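PDB 3VWA: cytoplasmic export protein 1 from Saccharomyces cerevisiae, which takes part in nuclear tRNA export, binding tRNA and possibly passing it from export receptors at the nuclear pore complex to the translation machinery. Local coordinates for residues V357-L362 with D393-L398; F385-T390 with L421-K426; L345-F350 with S378-P383; K402-I407 with V440-K445. One frame throughout, in Å; residues are numbered along the deposited sequence.

Contact 1. Residues V357-L362 with D393-L398; sequences VRFLLL and DATLRL
L396 reaches across from helix 394-407 to R358, F359 and L362 of helix 355-368. Traced outward, its CB lies 4.0 Å from F359 CZ, and CG stays beside that same ring atom. At the fork the two methyls part. L396 CD1 packs on R358 CG at 3.8 Å, while CD2 goes deeper and meets three neighbours. It sits over one face of the F359 ring, 18° off the ring normal and displaced toward the rim, a CH-pi contact, and it lies 3.6 Å from both R358 CG and L362 CD1. The ring's edge faces the start of the other helix, where T395 OG1 and D393 OD2 stand too close together in the model, which makes their detail doubtful. D393 is the N-cap there, accepting from L396 N. R358 meets L396 with its CG methylene, while its NH1 is hydrogen-bonded to F350 O. Shortened to an alanine, F359 would lose its ring, and L396 CD2 would probably be left without the face it rests on. The two helices run 10.6 Å apart at 22°, nearly parallel and separated in sequence by one intervening helix, the layered stacking of a HEAT-repeat solenoid.

Contact 2. Residues F385-T390 with L421-K426; sequences FIQGLT and LRFLAK
F423 of helix 413-427 pushes its ring toward I386 of helix 374-387 and L389 of the short 3-10 turn that follows, and these three apolar side chains make the tight part of the contact. I386 places CG1 anti to its backbone N (chi1 -159°), which carries that methylene over the centre of the F423 ring. The CH-pi geometry is close to ideal: CG1 lies 3.8 Å from the ring centroid and 7° off the normal. I386 CG2 adds a second touch, 3.9 Å from F423 CZ. At the root of the ring, L389 CD1 packs on F423 CB at 3.7 Å, so the aromatic group is held both at its stem and across one face.

The other side is looser and polar. The Q387 chain bends back to bring NE2 within 3.9 Å of F423 CZ, approaching obliquely and without a hydrogen bond. Farther out, T390 CG2 and K426 NZ come no closer than 4.2 Å, a grazing contact between two exposed residues. T390 is instead tied to its own turn: OG1 donates to Q387 O at 3.0 Å, in the carbonyl plane and on a lone pair, and T390 N shares that acceptor.

Behind this pair stands the other layer of the solenoid. L389 and L424 both rest on L401 of helix 394-407, and L424 also touches T439, I443 and I446 of helix 433-446. F385 packs on T403 and I407 of helix 394-407 and on L362 and L365 of helix 355-368.

Contact 3. Residues L345-F350 with S378-P383; sequences LITQSF and SSRIYP
With chi1 of I381 at -55°, CG1 lies beside the backbone N and CG2 falls anti to it, which aims that methyl at the F350 ring, while R380 bends at chi3 (62°), turning the face of its guanidinium to T347 OG1. The pairing joins helix 342-351 to helix 374-387 in the HEAT-repeat solenoid, with local axes 9.3 Å apart and 30° from parallel. The backbones come closest at T347 and I381, whose CA atoms are 6.1 Å apart. I381 CG2 stands 3.6 Å from the F350 ring centroid, a CH-pi contact squarely over the face. T347 OG1 sits above the middle of the R380 guanidinium, 3.3 Å from CZ. That position is over the plane rather than in line with an N-H, and no hydrogen bond forms; OG1 is bonded to N343 O instead. The guanidinium's charge is met by a salt bridge from NH1 to D344, with E376 a weaker, more distant partner. A leucine in place of R380 would probably leave D344 without its positive mate and T347 without the flat group that covers it. Deeper in this buried contact, I381 CD1 completes the packing, 4.0 Å from I346 CG2 and 3.8 Å from T347 OG1.

Contact 4. Residues K402-I407 with V440-K445; sequences KTIPCI and VIIISK
Helix 394-407 is irregular at residues 402-407, where the backbone N atoms of P405 and C406 make no bond to the turn before, yet its local axis runs only 15° from that of helix 433-446, at a closest approach of 9.6 Å. Such nearly parallel packing of alternate helices is a feature of the HEAT-repeat stack to which residues 402-407 belong. P405 carries the contact from its side. Its CG lies 3.7 Å from I442 CD1, with the two side chains crossing at about a right angle. K445 crosses the same proline in the same manner, its CE and NZ against P405 CB and CG: the lysine's CG starts anti to the backbone N (chi1 -164°) and the rest of the chain is extended, which brings the end of the side chain to the proline. There NZ is 3.2 Å from P405 CB, and K445 CE is 3.5 Å from that carbon, tighter than usual van der Waals contact. The ammonium also reaches a water at 3.2 Å, a weak bond, and this water in turn makes a weak bond to K402 O, forming a tenuous bridge between the helices. On the buried side the packing relaxes, with I404 CG2 and I442 CG2 4.2 Å apart.

Six successive helices, from 342-351 to 433-446, supply all four contacts, and each contact skips one helix. Contacts 3 and 2 join helices 342-351, 374-387 and 413-427 into one layer; contacts 1 and 4 join 355-368, 394-407 and 433-446 into the other. Within each layer the contacts follow in series, sharing helix 374-387 or 394-407, while segments from the two layers interleave along the sequence. Centres lie from 11 Å (contacts 2 and 4) to 20 Å (contacts 3 and 4) apart. L361 packs on F350 between the layers. This two-layered stack is consistent with a HEAT-repeat solenoid, following the kinase-like domain, in which skip-one packing continues each layer from helix to helix.

Contact 1. Residues V357-L362 with D393-L398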
# COMPACT_ATOMS: atom_id res chain seq x y z
N VAL A 357 6.36 7.52 -19.15
CA VAL A 357 5.42 7.63 -18.08
C VAL A 357 4.12 6.88 -18.44
O VAL A 357 3.62 6.07 -17.67
CB VAL A 357 5.08 9.11 -17.74
CG1 VAL A 357 3.89 9.19 -16.82
CG2 VAL A 357 6.28 9.80 -17.07
N ARG A 358 3.56 7.25 -19.58
CA ARG A 358 2.31 6.70 -20.06
C ARG A 358 2.40 5.16 -20.22
O ARG A 358 1.49 4.46 -19.81
CB ARG A 358 1.90 7.37 -21.37
CG ARG A 358 0.64 6.77 -21.98
CD ARG A 358 -0.59 6.99 -21.10
NE ARG A 358 -0.95 8.42 -21.03
CZ ARG A 358 -1.65 9.10 -21.95
NH1 ARG A 358 -1.97 10.39 -21.75
NH2 ARG A 358 -2.06 8.48 -23.07
N PHE A 359 3.49 4.62 -20.77
CA PHE A 359 3.64 3.14 -20.77
C PHE A 359 3.53 2.59 -19.31
O PHE A 359 2.91 1.54 -19.03
CB PHE A 359 5.01 2.74 -21.33
CG PHE A 359 5.11 2.76 -22.85
CD1 PHE A 359 4.33 1.90 -23.65
CD2 PHE A 359 6.05 3.60 -23.49
CE1 PHE A 359 4.48 1.91 -25.05
CE2 PHE A 359 6.17 3.62 -24.88
CZ PHE A 359 5.39 2.76 -25.66
N LEU A 360 4.15 3.30 -18.37
CA LEU A 360 4.13 2.80 -17.00
C LEU A 360 2.67 2.78 -16.46
O LEU A 360 2.28 1.80 -15.78
CB LEU A 360 5.05 3.61 -16.09
CG LEU A 360 4.98 3.28 -14.62
CD1 LEU A 360 5.32 1.81 -14.20
CD2 LEU A 360 5.86 4.29 -13.93
N LEU A 361 1.92 3.86 -16.76
CA LEU A 361 0.56 4.02 -16.27
C LEU A 361 -0.37 3.00 -16.93
O LEU A 361 -1.30 2.49 -16.30
CB LEU A 361 0.04 5.42 -16.66
CG LEU A 361 0.63 6.64 -15.96
CD1 LEU A 361 0.20 7.94 -16.65
CD2 LEU A 361 0.21 6.63 -14.49
N LEU A 362 -0.13 2.72 -18.20
CA LEU A 362 -0.95 1.75 -18.88
C LEU A 362 -0.84 0.40 -18.19
O LEU A 362 -1.85 -0.23 -17.99
CB LEU A 362 -0.64 1.67 -20.39
CG LEU A 362 -0.96 2.86 -21.26
CD1 LEU A 362 -0.43 2.59 -22.66
CD2 LEU A 362 -2.44 3.23 -21.37
N ASP A 393 4.14 7.27 -31.78
CA ASP A 393 4.84 6.00 -31.52
C ASP A 393 3.79 4.86 -31.61
O ASP A 393 2.79 4.86 -30.89
CB ASP A 393 5.48 6.08 -30.13
CG ASP A 393 6.33 4.87 -29.81
OD1 ASP A 393 7.58 4.87 -29.99
OD2 ASP A 393 5.76 3.85 -29.42
N ALA A 394 4.01 3.91 -32.52
CA ALA A 394 3.04 2.86 -32.79
C ALA A 394 2.89 1.94 -31.60
O ALA A 394 1.81 1.36 -31.35
CB ALA A 394 3.45 2.07 -34.02
N THR A 395 3.95 1.85 -30.81
CA THR A 395 3.90 0.98 -29.62
C THR A 395 3.03 1.60 -28.50
O THR A 395 2.30 0.86 -27.77
CB THR A 395 5.31 0.56 -29.16
OG1 THR A 395 6.08 1.75 -28.98
CG2 THR A 395 6.00 -0.22 -30.23
N LEU A 396 3.05 2.94 -28.37
CA LEU A 396 2.12 3.55 -27.41
C LEU A 396 0.67 3.37 -27.92
O LEU A 396 -0.23 3.03 -27.13
CB LEU A 396 2.41 5.03 -27.16
CG LEU A 396 2.36 5.56 -25.72
CD1 LEU A 396 1.78 6.96 -25.62
CD2 LEU A 396 1.65 4.64 -24.74
N ARG A 397 0.45 3.58 -29.21
CA ARG A 397 -0.91 3.35 -29.78
C ARG A 397 -1.38 1.92 -29.58
O ARG A 397 -2.49 1.72 -29.08
CB ARG A 397 -0.96 3.67 -31.27
CG ARG A 397 -0.42 5.03 -31.58
CD ARG A 397 -0.93 5.52 -32.92
NE ARG A 397 -0.59 4.68 -34.08
CZ ARG A 397 0.57 4.77 -34.75
NH1 ARG A 397 1.54 5.61 -34.37
NH2 ARG A 397 0.79 4.01 -35.81
N LEU A 398 -0.55 0.94 -29.94
CA LEU A 398 -0.90 -0.47 -29.69
C LEU A 398 -1.19 -0.73 -28.21
O LEU A 398 -2.21 -1.26 -27.86
CB LEU A 398 0.19 -1.44 -30.16
CG LEU A 398 -0.11 -2.96 -30.04
CD1 LEU A 398 -1.31 -3.36 -30.88
CD2 LEU A 398 1.12 -3.82 -30.40

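Contact 2. Residues F385-T390 with L421-K426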
# COMPACT_ATOMS: atom_id res chain seq x y z
N PHE A 385 -5.99 9.26 -21.47
CA PHE A 385 -5.68 7.89 -21.78
C PHE A 385 -5.85 7.61 -23.28
O PHE A 385 -4.98 7.04 -23.95
CB PHE A 385 -6.56 7.00 -20.94
CG PHE A 385 -6.70 5.61 -21.48
CD1 PHE A 385 -5.73 4.64 -21.21
CD2 PHE A 385 -7.80 5.28 -22.29
CE1 PHE A 385 -5.86 3.34 -21.70
CE2 PHE A 385 -7.94 3.99 -22.76
CZ PHE A 385 -6.96 3.04 -22.48
N ILE A 386 -6.99 8.04 -23.80
CA ILE A 386 -7.43 7.65 -25.14
C ILE A 386 -6.66 8.31 -26.26
O ILE A 386 -6.50 7.73 -27.31
CB ILE A 386 -8.99 7.86 -25.31
CG1 ILE A 386 -9.54 7.02 -26.45
CG2 ILE A 386 -9.38 9.34 -25.35
CD1 ILE A 386 -9.32 5.54 -26.18
N GLN A 387 -6.16 9.51 -26.03
CA GLN A 387 -5.28 10.20 -26.99
C GLN A 387 -4.07 9.34 -27.25
O GLN A 387 -3.42 9.49 -28.29
CB GLN A 387 -4.82 11.58 -26.46
CG GLN A 387 -5.93 12.62 -26.33
CD GLN A 387 -7.04 12.43 -27.36
OE1 GLN A 387 -7.07 13.08 -28.39
NE2 GLN A 387 -7.97 11.54 -27.07
N GLY A 388 -3.75 8.45 -26.33
CA GLY A 388 -2.67 7.47 -26.62
C GLY A 388 -2.83 6.83 -28.01
O GLY A 388 -1.85 6.42 -28.65
N LEU A 389 -4.07 6.77 -28.51
CA LEU A 389 -4.28 6.05 -29.80
C LEU A 389 -3.79 6.83 -30.97
O LEU A 389 -3.54 6.26 -32.04
CB LEU A 389 -5.76 5.70 -30.04
CG LEU A 389 -6.39 4.67 -29.13
CD1 LEU A 389 -7.90 4.67 -29.40
CD2 LEU A 389 -5.79 3.28 -29.37
N THR A 390 -3.62 8.13 -30.75
CA THR A 390 -3.26 9.02 -31.83
C THR A 390 -1.82 9.50 -31.73
O THR A 390 -1.39 10.31 -32.53
CB THR A 390 -4.22 10.24 -31.92
OG1 THR A 390 -4.06 11.06 -30.76
CG2 THR A 390 -5.68 9.79 -32.03
N LEU A 421 -16.01 3.81 -30.65
CA LEU A 421 -15.95 3.22 -31.98
C LEU A 421 -15.41 4.16 -33.07
O LEU A 421 -14.90 3.65 -34.09
CB LEU A 421 -17.31 2.69 -32.42
CG LEU A 421 -17.86 1.57 -31.55
CD1 LEU A 421 -19.38 1.48 -31.66
CD2 LEU A 421 -17.17 0.28 -31.97
N ARG A 422 -15.55 5.49 -32.89
CA ARG A 422 -14.93 6.46 -33.86
C ARG A 422 -13.42 6.35 -33.82
O ARG A 422 -12.76 6.37 -34.87
CB ARG A 422 -15.37 7.93 -33.63
CG ARG A 422 -16.88 8.16 -33.85
CD ARG A 422 -17.30 9.57 -33.41
NE ARG A 422 -18.77 9.63 -33.23
CZ ARG A 422 -19.65 10.05 -34.15
NH1 ARG A 422 -19.25 10.41 -35.34
NH2 ARG A 422 -20.96 10.07 -33.88
N PHE A 423 -12.87 6.18 -32.62
CA PHE A 423 -11.43 5.93 -32.46
C PHE A 423 -11.04 4.60 -33.12
O PHE A 423 -10.02 4.52 -33.81
CB PHE A 423 -11.05 5.89 -30.97
CG PHE A 423 -10.98 7.23 -30.29
CD1 PHE A 423 -12.01 7.64 -29.42
CD2 PHE A 423 -9.88 8.06 -30.47
CE1 PHE A 423 -11.98 8.88 -28.75
CE2 PHE A 423 -9.83 9.31 -29.83
CZ PHE A 423 -10.87 9.73 -28.97
N LEU A 424 -11.83 3.56 -32.87
CA LEU A 424 -11.48 2.22 -33.36
C LEU A 424 -11.58 2.13 -34.88
O LEU A 424 -10.78 1.45 -35.49
CB LEU A 424 -12.33 1.13 -32.68
CG LEU A 424 -12.13 0.98 -31.16
CD1 LEU A 424 -13.28 0.26 -30.47
CD2 LEU A 424 -10.81 0.27 -30.86
N ALA A 425 -12.55 2.81 -35.47
CA ALA A 425 -12.65 2.91 -36.92
C ALA A 425 -11.38 3.50 -37.52
O ALA A 425 -10.97 3.10 -38.60
CB ALA A 425 -13.88 3.71 -37.33
N LYS A 426 -10.74 4.42 -36.80
CA LYS A 426 -9.48 4.96 -37.26
C LYS A 426 -8.33 3.99 -37.09
O LYS A 426 -7.58 3.77 -38.01
CB LYS A 426 -9.15 6.28 -36.59
CG LYS A 426 -8.12 7.04 -37.40
CD LYS A 426 -7.40 8.12 -36.61
CE LYS A 426 -6.05 8.48 -37.25
NZ LYS A 426 -5.15 8.98 -36.15

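Contact 3. Residues L345-F350 with S378-P383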
# COMPACT_ATOMS: atom_id res chain seq x y z
N LEU A 345 -2.41 12.86 -8.16
CA LEU A 345 -1.09 12.48 -8.63
C LEU A 345 -1.20 11.74 -9.95
O LEU A 345 -0.50 12.03 -10.91
CB LEU A 345 -0.39 11.60 -7.59
CG LEU A 345 1.14 11.43 -7.78
CD1 LEU A 345 1.82 11.32 -6.43
CD2 LEU A 345 1.51 10.22 -8.61
N ILE A 346 -2.14 10.81 -9.99
CA ILE A 346 -2.30 9.92 -11.13
C ILE A 346 -2.86 10.73 -12.29
O ILE A 346 -2.39 10.61 -13.39
CB ILE A 346 -3.20 8.72 -10.78
CG1 ILE A 346 -2.45 7.78 -9.82
CG2 ILE A 346 -3.72 8.01 -12.02
CD1 ILE A 346 -1.26 7.07 -10.43
N THR A 347 -3.81 11.61 -12.00
CA THR A 347 -4.31 12.61 -13.00
C THR A 347 -3.24 13.45 -13.68
O THR A 347 -3.19 13.57 -14.91
CB THR A 347 -5.34 13.55 -12.36
OG1 THR A 347 -6.44 12.75 -11.96
CG2 THR A 347 -5.84 14.61 -13.37
N GLN A 348 -2.37 14.02 -12.86
CA GLN A 348 -1.27 14.87 -13.30
C GLN A 348 -0.32 14.06 -14.17
O GLN A 348 0.18 14.51 -15.23
CB GLN A 348 -0.55 15.32 -12.01
CG GLN A 348 -0.36 16.82 -11.83
CD GLN A 348 0.88 17.14 -10.99
OE1 GLN A 348 1.24 16.41 -10.06
NE2 GLN A 348 1.55 18.24 -11.33
N SER A 349 -0.08 12.83 -13.74
CA SER A 349 0.81 12.00 -14.50
C SER A 349 0.24 11.59 -15.87
O SER A 349 1.00 11.47 -16.80
CB SER A 349 1.35 10.86 -13.65
OG SER A 349 0.36 9.86 -13.44
N PHE A 350 -1.09 11.48 -15.99
CA PHE A 350 -1.76 11.25 -17.30
C PHE A 350 -1.70 12.45 -18.25
O PHE A 350 -1.61 12.28 -19.47
CB PHE A 350 -3.21 10.75 -17.10
CG PHE A 350 -3.33 9.22 -17.07
CD1 PHE A 350 -3.43 8.49 -18.26
CD2 PHE A 350 -3.25 8.51 -15.87
CE1 PHE A 350 -3.48 7.09 -18.28
CE2 PHE A 350 -3.32 7.11 -15.88
CZ PHE A 350 -3.46 6.39 -17.08
N SER A 378 -13.26 7.95 -15.65
CA SER A 378 -13.97 8.37 -16.83
C SER A 378 -13.78 9.88 -17.00
O SER A 378 -13.50 10.39 -18.09
CB SER A 378 -15.43 8.00 -16.66
OG SER A 378 -16.24 8.91 -17.37
N SER A 379 -13.87 10.57 -15.88
CA SER A 379 -13.90 12.01 -15.88
C SER A 379 -12.52 12.62 -16.08
O SER A 379 -12.36 13.52 -16.90
CB SER A 379 -14.52 12.51 -14.58
OG SER A 379 -14.38 13.90 -14.49
N ARG A 380 -11.52 12.11 -15.36
CA ARG A 380 -10.21 12.74 -15.36
C ARG A 380 -9.11 11.94 -16.08
O ARG A 380 -8.10 12.50 -16.45
CB ARG A 380 -9.77 13.01 -13.91
CG ARG A 380 -10.88 13.44 -12.96
CD ARG A 380 -10.38 13.63 -11.52
NE ARG A 380 -9.35 14.70 -11.43
CZ ARG A 380 -8.47 14.87 -10.44
NH1 ARG A 380 -8.45 14.07 -9.37
NH2 ARG A 380 -7.59 15.86 -10.54
N ILE A 381 -9.31 10.63 -16.28
CA ILE A 381 -8.23 9.77 -16.78
C ILE A 381 -8.41 9.41 -18.24
O ILE A 381 -7.46 9.55 -19.02
CB ILE A 381 -8.05 8.50 -15.93
CG1 ILE A 381 -7.82 8.88 -14.45
CG2 ILE A 381 -6.95 7.59 -16.51
CD1 ILE A 381 -6.58 9.70 -14.19
N TYR A 382 -9.62 8.97 -18.62
CA TYR A 382 -9.87 8.47 -19.95
C TYR A 382 -9.53 9.46 -21.06
O TYR A 382 -8.88 9.09 -22.02
CB TYR A 382 -11.35 8.05 -20.10
CG TYR A 382 -11.69 7.50 -21.45
CD1 TYR A 382 -11.23 6.25 -21.81
CD2 TYR A 382 -12.46 8.22 -22.39
CE1 TYR A 382 -11.50 5.70 -23.03
CE2 TYR A 382 -12.74 7.66 -23.64
CZ TYR A 382 -12.25 6.37 -23.92
OH TYR A 382 -12.45 5.66 -25.09
N PRO A 383 -9.97 10.73 -20.94
CA PRO A 383 -9.74 11.65 -22.04
C PRO A 383 -8.25 11.76 -22.40
O PRO A 383 -7.93 12.02 -23.54
CB PRO A 383 -10.28 12.98 -21.50
CG PRO A 383 -11.33 12.55 -20.52
CD PRO A 383 -10.67 11.39 -19.83

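Contact 4. Residues K402-I407 with V440-K445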
# COMPACT_ATOMS: atom_id res chain seq x y z
N LYS A 402 -4.71 -2.13 -26.62
CA LYS A 402 -4.87 -3.38 -25.86
C LYS A 402 -5.36 -3.17 -24.42
O LYS A 402 -5.61 -4.13 -23.67
CB LYS A 402 -3.52 -4.06 -25.72
CG LYS A 402 -2.90 -4.62 -26.98
CD LYS A 402 -1.81 -5.60 -26.56
CE LYS A 402 -1.08 -6.18 -27.77
NZ LYS A 402 -0.20 -7.33 -27.39
N THR A 403 -5.40 -1.93 -23.98
CA THR A 403 -5.77 -1.65 -22.60
C THR A 403 -7.25 -1.25 -22.53
O THR A 403 -7.78 -1.16 -21.46
CB THR A 403 -4.82 -0.54 -22.05
OG1 THR A 403 -3.50 -1.07 -22.04
CG2 THR A 403 -5.16 -0.11 -20.65
N ILE A 404 -7.88 -0.98 -23.66
CA ILE A 404 -9.24 -0.44 -23.70
C ILE A 404 -10.24 -1.34 -22.98
O ILE A 404 -11.09 -0.85 -22.24
CB ILE A 404 -9.69 -0.20 -25.18
CG1 ILE A 404 -9.10 1.10 -25.72
CG2 ILE A 404 -11.21 -0.11 -25.27
CD1 ILE A 404 -9.23 1.27 -27.23
N PRO A 405 -10.14 -2.67 -23.19
CA PRO A 405 -11.08 -3.53 -22.51
C PRO A 405 -11.07 -3.43 -20.98
O PRO A 405 -12.07 -3.70 -20.34
CB PRO A 405 -10.62 -4.92 -22.93
CG PRO A 405 -10.13 -4.68 -24.32
CD PRO A 405 -9.31 -3.42 -24.15
N CYS A 406 -9.94 -3.10 -20.38
CA CYS A 406 -9.86 -3.06 -18.91
C CYS A 406 -10.50 -1.79 -18.34
O CYS A 406 -10.87 -1.71 -17.18
CB CYS A 406 -8.39 -3.07 -18.48
SG CYS A 406 -7.30 -4.24 -19.32
N ILE A 407 -10.63 -0.74 -19.12
CA ILE A 407 -11.23 0.42 -18.47
C ILE A 407 -12.63 0.73 -18.94
O ILE A 407 -13.32 1.61 -18.43
CB ILE A 407 -10.28 1.68 -18.41
CG1 ILE A 407 -10.45 2.60 -19.58
CG2 ILE A 407 -8.81 1.28 -18.13
CD1 ILE A 407 -10.28 1.96 -20.93
N VAL A 440 -9.56 -5.17 -34.60
CA VAL A 440 -10.72 -6.02 -34.85
C VAL A 440 -11.05 -6.99 -33.67
O VAL A 440 -12.23 -7.30 -33.39
CB VAL A 440 -10.67 -6.70 -36.28
CG1 VAL A 440 -9.59 -7.77 -36.39
CG2 VAL A 440 -12.00 -7.30 -36.67
N ILE A 441 -9.99 -7.43 -32.99
CA ILE A 441 -10.06 -8.24 -31.75
C ILE A 441 -10.74 -7.39 -30.69
O ILE A 441 -11.74 -7.81 -30.13
CB ILE A 441 -8.64 -8.69 -31.30
CG1 ILE A 441 -7.94 -9.45 -32.42
CG2 ILE A 441 -8.69 -9.61 -30.08
CD1 ILE A 441 -8.56 -10.80 -32.76
N ILE A 442 -10.27 -6.15 -30.50
CA ILE A 442 -10.84 -5.29 -29.44
C ILE A 442 -12.31 -4.95 -29.72
O ILE A 442 -13.14 -4.90 -28.78
CB ILE A 442 -10.01 -3.98 -29.21
CG1 ILE A 442 -8.59 -4.25 -28.66
CG2 ILE A 442 -10.72 -3.04 -28.29
CD1 ILE A 442 -8.53 -5.35 -27.58
N ILE A 443 -12.61 -4.66 -30.99
CA ILE A 443 -13.99 -4.38 -31.34
C ILE A 443 -14.91 -5.61 -31.06
O ILE A 443 -16.02 -5.43 -30.59
CB ILE A 443 -14.15 -3.99 -32.82
CG1 ILE A 443 -13.51 -2.63 -33.05
CG2 ILE A 443 -15.64 -4.05 -33.22
CD1 ILE A 443 -13.35 -2.32 -34.53
N SER A 444 -14.44 -6.84 -31.36
CA SER A 444 -15.22 -8.03 -31.07
C SER A 444 -15.45 -8.15 -29.60
O SER A 444 -16.58 -8.37 -29.14
CB SER A 444 -14.46 -9.26 -31.50
OG SER A 444 -14.25 -9.20 -32.87
N LYS A 445 -14.37 -7.94 -28.85
CA LYS A 445 -14.39 -7.99 -27.42
C LYS A 445 -15.46 -7.10 -26.81
O LYS A 445 -16.25 -7.57 -25.99
CB LYS A 445 -12.98 -7.72 -26.89
CG LYS A 445 -12.76 -8.11 -25.45
CD LYS A 445 -11.28 -8.36 -25.16
CE LYS A 445 -11.06 -8.31 -23.66
NZ LYS A 445 -9.66 -7.98 -23.22
O HOH W 1 -6.70 -7.23 -24.08